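Local structure of DUF5625 domain-containing protein (Sulfurospirillum deleyianum, 3NKG) at residues W55-F60 / E153-M158; D64-K69 / I135-L140; Y145-E150 / F165-N170. The protein is of unknown function but folds as a beta sandwich, consistent with its family's placement among the galactose-binding-like domains. All coordinates share one frame; numbering follows the deposited sequence. Where two conformers were deposited one is given.

Contact 3 is core, contact 1 is mostly buried, and contact 2 lies at the surface. In contact 3 two strands of different sheets face each other across the sandwich through phenylalanine and isoleucine side chains alone. Contact 1 joins the end of helix 49-58 to the loop between those same two strands, again through an aromatic ring, but with a carboxylate at its edge. Contact 2 sets the hairpin loop 64-69 beside edge strand 132-140, where a proline ring packs on a threonine and the polar links are one weak backbone bond and a bridging water. Contacts 2 and 3 touch through Ile135 against Phe165 and Leu140 against Phe147, whereas contact 1 lies across the chain's centre from both.

Contact 1: W55-F60 / E153-M158; sequences WKFLGF and EAFSEM
Phe57, on the last turn of helix 49-58, reaches the loop between strands 143-151 and 163-169 and meets Phe155, Glu157 and Met158. Its CB points at the loop, and with CG anti to the backbone N (chi1 -174°) the ring extends in that direction. CG lies 3.7 Å from CE of Met158, a selenomethionine; CD1, CD2 and CE1 share this methyl, which sits over the ring centre in a CH-pi contact, with SE behind it in a more distant Met-aromatic one. On one side of the rim, CD2 and CE2 each lie 3.6 Å from Glu157 OE2, which is in the ring plane. CE2 is also 3.9 Å from Phe155 CD1, with CZ beside it: this edge meets the Phe155 face in an offset T-shaped pair, planes at 88°. Cut back to alanine, this position would probably leave the Met158 methyl and the Phe155 face without their aromatic partner and open a gap between helix and loop. Val98 and Phe38 also pack on the Phe57 side chain. The carboxylate oxygen beside weakly positive ring hydrogens and the methyl over the electron-rich face suggest that face and rim each meet a neighbour of suitable polarity.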
# COMPACT_ATOMS: atom_id res chain seq x y z
N TRP A 55 10.39 -8.05 1.86
CA TRP A 55 9.50 -9.19 1.80
C TRP A 55 9.02 -9.60 3.21
O TRP A 55 7.84 -9.82 3.46
CB TRP A 55 10.23 -10.36 1.18
CG TRP A 55 9.33 -11.34 0.58
CD1 TRP A 55 7.98 -11.43 0.74
CD2 TRP A 55 9.71 -12.39 -0.32
NE1 TRP A 55 7.48 -12.48 -0.01
CE2 TRP A 55 8.53 -13.09 -0.66
CE3 TRP A 55 10.93 -12.82 -0.85
CZ2 TRP A 55 8.54 -14.18 -1.52
CZ3 TRP A 55 10.94 -13.90 -1.70
CH2 TRP A 55 9.75 -14.58 -2.02
N LYS A 56 9.95 -9.70 4.14
CA LYS A 56 9.60 -10.08 5.50
C LYS A 56 8.51 -9.15 6.09
O LYS A 56 7.51 -9.61 6.66
CB LYS A 56 10.85 -10.07 6.39
CG LYS A 56 10.53 -10.23 7.89
CD LYS A 56 11.83 -10.27 8.70
CE LYS A 56 11.64 -9.77 10.12
NZ LYS A 56 12.97 -9.73 10.82
N PHE A 57 8.73 -7.84 5.93
CA PHE A 57 7.79 -6.81 6.40
C PHE A 57 6.40 -6.94 5.72
O PHE A 57 5.37 -6.84 6.37
CB PHE A 57 8.39 -5.41 6.11
CG PHE A 57 7.59 -4.27 6.67
CD1 PHE A 57 6.60 -3.66 5.91
CD2 PHE A 57 7.82 -3.81 7.96
CE1 PHE A 57 5.85 -2.58 6.44
CE2 PHE A 57 7.08 -2.75 8.50
CZ PHE A 57 6.09 -2.13 7.73
N LEU A 58 6.39 -7.09 4.39
CA LEU A 58 5.13 -7.23 3.64
C LEU A 58 4.33 -8.49 3.99
O LEU A 58 3.09 -8.46 4.04
CB LEU A 58 5.41 -7.22 2.12
CG LEU A 58 5.86 -5.87 1.53
CD1 LEU A 58 6.22 -5.96 0.04
CD2 LEU A 58 4.77 -4.83 1.78
N GLY A 59 5.02 -9.61 4.19
CA GLY A 59 4.35 -10.89 4.37
C GLY A 59 4.31 -11.70 3.08
O GLY A 59 4.79 -11.24 2.04
N PHE A 60 3.70 -12.89 3.14
CA PHE A 60 3.61 -13.81 2.00
C PHE A 60 2.19 -14.09 1.51
O PHE A 60 1.99 -14.48 0.38
CB PHE A 60 4.29 -15.14 2.40
CG PHE A 60 5.77 -15.04 2.49
CD1 PHE A 60 6.38 -14.37 3.56
CD2 PHE A 60 6.58 -15.59 1.51
CE1 PHE A 60 7.75 -14.27 3.64
CE2 PHE A 60 7.97 -15.49 1.59
CZ PHE A 60 8.56 -14.83 2.65
N GLU A 153 0.76 4.32 12.65
CA GLU A 153 1.83 3.83 13.53
C GLU A 153 3.23 4.06 12.98
O GLU A 153 3.44 4.07 11.76
CB GLU A 153 1.69 2.33 13.82
CG GLU A 153 0.42 1.90 14.53
CD GLU A 153 0.40 0.39 14.79
OE1 GLU A 153 1.49 -0.25 14.77
OE2 GLU A 153 -0.70 -0.15 15.02
N ALA A 154 4.19 4.17 13.90
CA ALA A 154 5.61 4.31 13.54
C ALA A 154 6.23 2.94 13.28
O ALA A 154 6.09 2.03 14.10
CB ALA A 154 6.35 5.01 14.69
N PHE A 155 6.92 2.79 12.14
CA PHE A 155 7.68 1.56 11.84
C PHE A 155 9.16 1.87 11.65
O PHE A 155 9.57 2.48 10.67
CB PHE A 155 7.07 0.83 10.62
CG PHE A 155 5.68 0.35 10.89
CD1 PHE A 155 5.47 -0.86 11.57
CD2 PHE A 155 4.60 1.13 10.56
CE1 PHE A 155 4.19 -1.30 11.87
CE2 PHE A 155 3.29 0.71 10.87
CZ PHE A 155 3.09 -0.50 11.51
N SER A 156 9.96 1.48 12.63
CA SER A 156 11.38 1.82 12.63
C SER A 156 12.10 1.16 11.46
O SER A 156 13.11 1.69 11.00
CB SER A 156 12.03 1.43 13.96
OG SER A 156 12.10 0.02 14.13
N GLU A 157 11.60 0.02 10.99
CA GLU A 157 12.12 -0.61 9.76
C GLU A 157 12.04 0.31 8.53
O GLU A 157 12.78 0.12 7.56
CB GLU A 157 11.36 -1.90 9.44
CG GLU A 157 11.18 -2.83 10.61
CD GLU A 157 9.80 -2.70 11.26
OE1 GLU A 157 9.43 -1.61 11.76
OE2 GLU A 157 9.09 -3.73 11.29
N MSE A 158 11.13 1.27 8.56
CA MSE A 158 10.90 2.11 7.39
C MSE A 158 11.67 3.42 7.47
O MSE A 158 11.52 4.28 6.62
CB MSE A 158 9.40 2.39 7.27
CG MSE A 158 8.60 1.11 7.03
SE MSE A 158 9.00 0.54 5.19
CE MSE A 158 9.51 -1.34 5.43

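Contact 2: D64-K69 / I135-L140; sequences DPRDGK and ITTISL
Pro65 and Thr137 point at each other from the loop 64-69 and the edge strand 132-140, their side chains meeting at a slant. Thr137 OG1 comes up against the proline ring, 3.3 Å from Pro65 CB and nearly as close to CG. It is placed there by a first torsion of -57°, which sets OG1 beside the backbone N and turns CG2 anti to that nitrogen. The hydroxyl's polar partner is His33 ND1, on the neighbouring strand 30-38, and Pro65 also packs on His33.

Arg66 begins differently: its CB points away from the strand, yet its chain runs alongside Thr137 in the same direction, with CG 3.7 Å from OG1. In the conformer described, one of two, the guanidinium turns back within the loop and grips Asp64 side-on: NH2 reaches OD2 at 2.9 Å, close to the guanidinium plane, while NE is shared between both carboxylate oxygens. Asp64 OD1 also accepts from Arg66 N at 2.9 Å, from above the carboxylate plane, closing an Asx turn. Asp67 OD1 forms a second one with Lys69 N.

Between the backbones, Thr137 N donates a weak, bent bond to Pro65 O (3.3 Å, 126°). Water 1 bridges Arg66 O and Thr137 O, at 2.6 and 2.7 Å. Just before Thr137, Ile135 and Thr136 form a classic beta bulge opposite Leu34.

The loop pairs the charges of Asp64 and Arg66 internally and turns a proline ring, the Arg66 CG and two carbonyls to the strand. It is bonded more fully to itself, by the Asx turns and the Asp64 N to Lys69 O bond, than to the strand, so this surface join is probably a light one.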
# COMPACT_ATOMS: atom_id res chain seq x y z
N ASP A 64 -7.17 -10.20 -2.46
CA ASP A 64 -7.69 -9.41 -3.58
C ASP A 64 -8.19 -8.06 -3.08
O ASP A 64 -9.07 -8.02 -2.23
CB ASP A 64 -8.83 -10.19 -4.24
CG ASP A 64 -9.26 -9.61 -5.57
OD1 ASP A 64 -9.12 -8.36 -5.79
OD2 ASP A 64 -9.76 -10.42 -6.39
N PRO A 65 -7.63 -6.95 -3.59
CA PRO A 65 -8.07 -5.64 -3.08
C PRO A 65 -9.54 -5.33 -3.41
O PRO A 65 -10.15 -4.48 -2.77
CB PRO A 65 -7.14 -4.64 -3.79
CG PRO A 65 -6.65 -5.37 -5.02
CD PRO A 65 -6.56 -6.83 -4.60
N ARG A 66 -10.09 -6.01 -4.41
CA ARG A 66 -11.47 -5.73 -4.82
C ARG A 66 -12.49 -6.15 -3.76
O ARG A 66 -13.48 -5.46 -3.54
CB ARG A 66 -11.79 -6.40 -6.17
CG ARG A 66 -10.85 -5.97 -7.29
CD ARG A 66 -11.06 -6.78 -8.57
NE ARG A 66 -10.86 -8.21 -8.38
CZ ARG A 66 -10.99 -9.12 -9.35
NH1 ARG A 66 -11.31 -8.73 -10.58
NH2 ARG A 66 -10.79 -10.40 -9.10
N ASP A 67 -12.26 -7.28 -3.09
CA ASP A 67 -13.24 -7.77 -2.12
C ASP A 67 -12.63 -8.33 -0.86
O ASP A 67 -13.35 -8.81 0.02
CB ASP A 67 -14.13 -8.82 -2.77
CG ASP A 67 -13.35 -9.93 -3.43
OD1 ASP A 67 -12.15 -10.06 -3.11
OD2 ASP A 67 -13.93 -10.66 -4.25
N GLY A 68 -11.30 -8.30 -0.77
CA GLY A 68 -10.63 -8.76 0.44
C GLY A 68 -10.45 -10.28 0.48
O GLY A 68 -9.91 -10.81 1.44
N LYS A 69 -10.89 -10.99 -0.56
CA LYS A 69 -10.75 -12.45 -0.52
C LYS A 69 -9.27 -12.88 -0.50
O LYS A 69 -8.43 -12.32 -1.20
CB LYS A 69 -11.50 -13.10 -1.68
CG LYS A 69 -11.54 -14.62 -1.58
CD LYS A 69 -12.13 -15.27 -2.83
CE LYS A 69 -13.65 -15.17 -2.86
NZ LYS A 69 -14.24 -15.99 -3.98
N ILE A 135 -4.00 -2.08 -0.82
CA ILE A 135 -4.87 -1.57 0.23
C ILE A 135 -6.34 -1.81 -0.10
O ILE A 135 -7.06 -2.51 0.63
CB ILE A 135 -4.70 -0.05 0.45
CG1 ILE A 135 -3.27 0.33 0.80
CG2 ILE A 135 -5.62 0.44 1.54
CD1 ILE A 135 -2.95 1.81 0.53
N THR A 136 -6.79 -1.23 -1.20
CA THR A 136 -8.19 -1.40 -1.61
C THR A 136 -8.37 -1.04 -3.10
O THR A 136 -7.44 -0.54 -3.75
CB THR A 136 -9.15 -0.55 -0.71
OG1 THR A 136 -10.52 -0.94 -0.92
CG2 THR A 136 -9.00 0.96 -0.99
N THR A 137 -9.55 -1.35 -3.62
CA THR A 137 -9.95 -0.95 -4.96
C THR A 137 -11.23 -0.14 -4.82
O THR A 137 -12.16 -0.57 -4.13
CB THR A 137 -10.22 -2.18 -5.83
OG1 THR A 137 -9.06 -3.01 -5.86
CG2 THR A 137 -10.59 -1.77 -7.27
N ILE A 138 -11.30 1.02 -5.46
CA ILE A 138 -12.43 1.92 -5.30
C ILE A 138 -12.93 2.45 -6.66
O ILE A 138 -12.12 2.81 -7.54
CB ILE A 138 -12.06 3.11 -4.38
CG1 ILE A 138 -13.25 4.05 -4.19
CG2 ILE A 138 -10.92 3.90 -4.99
CD1 ILE A 138 -12.91 5.28 -3.33
N SER A 139 -14.25 2.50 -6.83
CA SER A 139 -14.81 3.07 -8.05
C SER A 139 -14.91 4.58 -7.91
O SER A 139 -15.64 5.07 -7.06
CB SER A 139 -16.20 2.48 -8.36
OG SER A 139 -16.10 1.09 -8.63
N LEU A 140 -14.18 5.31 -8.76
CA LEU A 140 -14.21 6.78 -8.77
C LEU A 140 -14.74 7.30 -10.11
O LEU A 140 -14.34 6.80 -11.18
CB LEU A 140 -12.81 7.35 -8.53
CG LEU A 140 -12.19 6.92 -7.18
CD1 LEU A 140 -10.67 7.14 -7.12
CD2 LEU A 140 -12.87 7.66 -6.05
O HOH W 1 -12.81 -2.97 -3.01

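Contact 3: Y145-E150 / F165-N170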
# COMPACT_ATOMS: atom_id res chain seq x y z
N TYR A 145 -10.50 15.32 -6.84
CA TYR A 145 -10.61 14.84 -5.46
C TYR A 145 -9.43 15.32 -4.60
O TYR A 145 -8.34 15.60 -5.12
CB TYR A 145 -10.63 13.29 -5.44
CG TYR A 145 -11.76 12.70 -6.24
CD1 TYR A 145 -11.62 12.44 -7.61
CD2 TYR A 145 -12.99 12.41 -5.64
CE1 TYR A 145 -12.65 11.90 -8.34
CE2 TYR A 145 -14.03 11.87 -6.36
CZ TYR A 145 -13.86 11.62 -7.72
OH TYR A 145 -14.90 11.11 -8.46
N ILE A 146 -9.66 15.42 -3.30
CA ILE A 146 -8.56 15.58 -2.35
C ILE A 146 -8.37 14.26 -1.61
O ILE A 146 -9.28 13.78 -0.92
CB ILE A 146 -8.84 16.69 -1.35
CG1 ILE A 146 -9.10 18.02 -2.10
CG2 ILE A 146 -7.70 16.81 -0.33
CD1 ILE A 146 -8.06 18.32 -3.10
N PHE A 147 -7.18 13.68 -1.74
CA PHE A 147 -6.83 12.50 -0.98
C PHE A 147 -5.96 12.90 0.20
O PHE A 147 -4.96 13.58 0.04
CB PHE A 147 -6.06 11.53 -1.86
CG PHE A 147 -6.92 10.65 -2.72
CD1 PHE A 147 -7.66 11.18 -3.77
CD2 PHE A 147 -6.97 9.28 -2.49
CE1 PHE A 147 -8.45 10.37 -4.58
CE2 PHE A 147 -7.75 8.45 -3.28
CZ PHE A 147 -8.50 8.99 -4.33
N ARG A 148 -6.35 12.48 1.38
CA ARG A 148 -5.52 12.68 2.55
C ARG A 148 -5.12 11.30 3.05
O ARG A 148 -5.97 10.44 3.25
CB ARG A 148 -6.29 13.45 3.61
CG ARG A 148 -5.53 13.71 4.87
CD ARG A 148 -6.44 14.36 5.89
NE ARG A 148 -5.90 14.22 7.24
CZ ARG A 148 -5.53 15.23 8.01
NH1 ARG A 148 -5.06 14.99 9.23
NH2 ARG A 148 -5.65 16.48 7.57
N ILE A 149 -3.82 11.09 3.23
CA ILE A 149 -3.31 9.78 3.64
C ILE A 149 -2.50 9.95 4.91
O ILE A 149 -1.55 10.74 4.94
CB ILE A 149 -2.43 9.11 2.55
CG1 ILE A 149 -3.19 8.98 1.23
CG2 ILE A 149 -1.96 7.70 3.05
CD1 ILE A 149 -2.96 10.13 0.25
N GLU A 150 -2.90 9.24 5.96
CA GLU A 150 -2.26 9.34 7.25
C GLU A 150 -1.73 7.97 7.66
O GLU A 150 -2.46 6.97 7.65
CB GLU A 150 -3.25 9.86 8.31
CG GLU A 150 -2.72 9.75 9.75
CD GLU A 150 -3.57 10.50 10.80
OE1 GLU A 150 -4.66 11.00 10.47
OE2 GLU A 150 -3.13 10.59 11.98
N PHE A 165 2.39 5.99 -1.81
CA PHE A 165 0.97 5.69 -1.99
C PHE A 165 0.63 5.91 -3.46
O PHE A 165 0.88 6.98 -4.02
CB PHE A 165 0.12 6.58 -1.09
CG PHE A 165 -1.35 6.44 -1.32
CD1 PHE A 165 -2.07 5.44 -0.67
CD2 PHE A 165 -2.03 7.30 -2.14
CE1 PHE A 165 -3.44 5.30 -0.88
CE2 PHE A 165 -3.41 7.17 -2.35
CZ PHE A 165 -4.10 6.17 -1.72
N THR A 166 0.07 4.89 -4.10
CA THR A 166 -0.16 4.93 -5.54
C THR A 166 -1.60 4.59 -5.95
O THR A 166 -2.20 3.64 -5.43
CB THR A 166 0.84 4.04 -6.27
OG1 THR A 166 2.14 4.62 -6.14
CG2 THR A 166 0.51 3.92 -7.75
N ILE A 167 -2.15 5.39 -6.87
CA ILE A 167 -3.47 5.13 -7.45
C ILE A 167 -3.28 4.78 -8.91
O ILE A 167 -2.70 5.56 -9.69
CB ILE A 167 -4.39 6.37 -7.35
CG1 ILE A 167 -4.44 6.87 -5.91
CG2 ILE A 167 -5.83 6.07 -7.84
CD1 ILE A 167 -4.73 8.34 -5.79
N TYR A 168 -3.73 3.60 -9.31
CA TYR A 168 -3.72 3.29 -10.74
C TYR A 168 -4.98 2.55 -11.18
O TYR A 168 -5.67 1.91 -10.38
CB TYR A 168 -2.43 2.55 -11.15
CG TYR A 168 -2.35 1.12 -10.68
CD1 TYR A 168 -2.59 0.07 -11.56
CD2 TYR A 168 -2.05 0.81 -9.37
CE1 TYR A 168 -2.52 -1.26 -11.14
CE2 TYR A 168 -1.99 -0.51 -8.93
CZ TYR A 168 -2.22 -1.54 -9.82
OH TYR A 168 -2.17 -2.86 -9.40
N ILE A 169 -5.30 2.66 -12.46
CA ILE A 169 -6.58 2.19 -12.95
C ILE A 169 -6.60 0.67 -12.91
O ILE A 169 -5.57 0.04 -13.16
CB ILE A 169 -6.87 2.72 -14.37
CG1 ILE A 169 -8.38 2.75 -14.64
CG2 ILE A 169 -6.12 1.90 -15.41
CD1 ILE A 169 -8.76 3.41 -15.95
N ASN A 170 -7.73 0.08 -12.54
CA ASN A 170 -7.88 -1.37 -12.53
C ASN A 170 -8.25 -1.89 -13.92
O ASN A 170 -9.38 -1.70 -14.37
CB ASN A 170 -8.96 -1.75 -11.52
CG ASN A 170 -9.39 -3.21 -11.63
OD1 ASN A 170 -8.63 -4.07 -12.08
ND2 ASN A 170 -10.62 -3.49 -11.19
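Phe147 and Ile149 on strand 143-151 face Phe165 and Ile167 on strand 163-169 across the interior of a beta sandwich. The two strands belong to different four-stranded antiparallel sheets; their axes come within 10.2 Å and run at 144° to each other, so the join is made by side chains rather than by strand pairing. All four side chains point inward.

Two CH-pi contacts give the packing its shape, one with its ring on each sheet. Ile149 CG1 lies over the centre of the Phe165 ring, 3.9 Å from the centroid and almost on the ring normal. From the other sheet, Ile167 CD1 stands over a face of the Phe147 ring, displaced toward its rim and 3.9 Å from CE2. CG anti to the backbone N (chi1 174°) directs the Phe165 ring toward strand 143-151, where Ile149 lies over one face.

Simple apolar contacts fill in around these. The two phenylalanine side chains cross at about a right angle and touch through Phe147 CD2 and Phe165 CE2, 4.1 Å apart. Neighbouring strands close the sides: Val24 and Ile104 pack on Phe147, Ile100 on Ile149, and Leu34 on Ile167.

Between these two strands the touching atoms are all carbon, so the join probably rests on shape, dispersion and exclusion of water, although a bound acetic acid, probably from the crystallisation liquor, lies about 4 Å from the Ile167 side chain. Ile149 bends its chain through a chi2 of 94°, well away from a staggered value, and its terminal CD1 ends over the same Phe165 face as CG1, 3.8 Å from Phe165 CD2.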